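Local coordinates for putative uncharacterized protein (Streptococcus pneumoniae, PDB 3NZ3) that probably binds mucin through this surface-exposed domain of a cell-wall-linked pneumococcal protein, consistent with a role in adhesion, at residues T52-K55 against V56-V59. Residues are numbered along the deposited sequence; the frame is centred on the assembly and turned at random.
Sequences TENK and VTGV
One carboxamide oxygen, OD1 of N54, takes two backbone N-H groups from the turn that follows it. The N of V56 lies 3.0 Å from OD1 of N54 and in the plane of the amide, but the bond is bent. The N of T57 gives a straighter bond, 169° at the hydrogen and 3.1 Å to the same OD1, from above that plane. The V56 bond makes an Asx turn; the T57 bond adds a second grip. CG of N54 stands anti to its own backbone N (chi1 -172°), which carries the amide forward along the chain. The T57 side chain crosses that of N54 at about a right angle, with T57 OG1 3.3 Å from N54 CB. The same hydroxyl accepts from the N of V59, forming an ST turn. Backbone bonds close the loop: N54 N to V59 O at 2.9 Å, and a weak one from G58 N to N54 O. G58 takes a positive phi (79°), which by itself favours glycine. A water donates to both E53 OE2 and G58 O. The loop joins strands 39-53 and 60-62, where T52 pairs with T61. Side-chain oxygens of N54 and T57 thus satisfy three backbone N-H groups and probably help fix this exposed turn.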
loop_
_atom_site.group_PDB
_atom_site.type_symbol
_atom_site.label_atom_id
_atom_site.label_comp_id
_atom_site.label_asym_id
_atom_site.label_seq_id
_atom_site.Cartn_x
_atom_site.Cartn_y
_atom_site.Cartn_z
ATOM N N THR A 52 14.408 -23.320 -0.760
ATOM C CA THR A 52 15.433 -24.336 -0.994
ATOM C C THR A 52 14.748 -25.692 -0.988
ATOM O O THR A 52 14.006 -26.016 -0.059
ATOM C CB THR A 52 16.542 -24.281 0.081
ATOM O OG1 THR A 52 17.070 -22.953 0.151
ATOM C CG2 THR A 52 17.681 -25.237 -0.251
ATOM N N GLU A 53 14.970 -26.466 -2.046
ATOM C CA GLU A 53 14.401 -27.800 -2.132
ATOM C C GLU A 53 15.489 -28.833 -2.382
ATOM O O GLU A 53 16.287 -28.703 -3.315
ATOM C CB GLU A 53 13.337 -27.878 -3.233
ATOM C CG GLU A 53 12.624 -29.236 -3.306
ATOM C CD GLU A 53 11.623 -29.339 -4.446
ATOM O OE1 GLU A 53 11.409 -28.339 -5.165
ATOM O OE2 GLU A 53 11.040 -30.432 -4.621
ATOM N N ASN A 54 15.524 -29.850 -1.525
ATOM C CA ASN A 54 16.293 -31.052 -1.803
ATOM C C ASN A 54 15.457 -31.883 -2.779
ATOM O O ASN A 54 14.361 -32.325 -2.442
ATOM C CB ASN A 54 16.580 -31.805 -0.498
ATOM C CG ASN A 54 17.537 -32.972 -0.685
ATOM O OD1 ASN A 54 17.389 -33.779 -1.603
ATOM N ND2 ASN A 54 18.516 -33.074 0.202
ATOM N N LYS A 55 15.954 -32.059 -4.000
ATOM C CA LYS A 55 15.173 -32.733 -5.041
ATOM C C LYS A 55 15.132 -34.254 -4.871
ATOM O O LYS A 55 14.271 -34.925 -5.447
ATOM C CB LYS A 55 15.658 -32.342 -6.445
ATOM C CG LYS A 55 15.304 -30.899 -6.861
ATOM C CD LYS A 55 13.796 -30.680 -7.030
ATOM C CE LYS A 55 13.254 -31.333 -8.295
ATOM N NZ LYS A 55 11.775 -31.193 -8.390
ATOM N N VAL A 56 16.047 -34.786 -4.063
ATOM C CA VAL A 56 16.078 -36.222 -3.751
ATOM C C VAL A 56 15.091 -36.600 -2.632
ATOM O O VAL A 56 14.308 -37.546 -2.782
ATOM C CB VAL A 56 17.519 -36.701 -3.413
ATOM C CG1 VAL A 56 17.527 -38.178 -3.018
ATOM C CG2 VAL A 56 18.440 -36.475 -4.604
ATOM N N THR A 57 15.129 -35.857 -1.522
ATOM C CA THR A 57 14.224 -36.101 -0.389
ATOM C C THR A 57 12.893 -35.359 -0.521
ATOM O O THR A 57 11.911 -35.704 0.147
ATOM C CB THR A 57 14.854 -35.687 0.953
ATOM O OG1 THR A 57 15.048 -34.267 0.970
ATOM C CG2 THR A 57 16.189 -36.387 1.179
ATOM N N GLY A 58 12.870 -34.329 -1.367
ATOM C CA GLY A 58 11.670 -33.516 -1.559
ATOM C C GLY A 58 11.444 -32.484 -0.464
ATOM O O GLY A 58 10.418 -31.807 -0.459
ATOM N N VAL A 59 12.402 -32.372 0.459
ATOM C CA VAL A 59 12.308 -31.458 1.603
ATOM C C VAL A 59 12.506 -30.005 1.162
ATOM O O VAL A 59 13.516 -29.670 0.540
ATOM C CB VAL A 59 13.335 -31.831 2.717
ATOM C CG1 VAL A 59 13.440 -30.735 3.774
ATOM C CG2 VAL A 59 12.963 -33.169 3.367
HETATM O O HOH W 1 8.672 -31.087 -2.751
#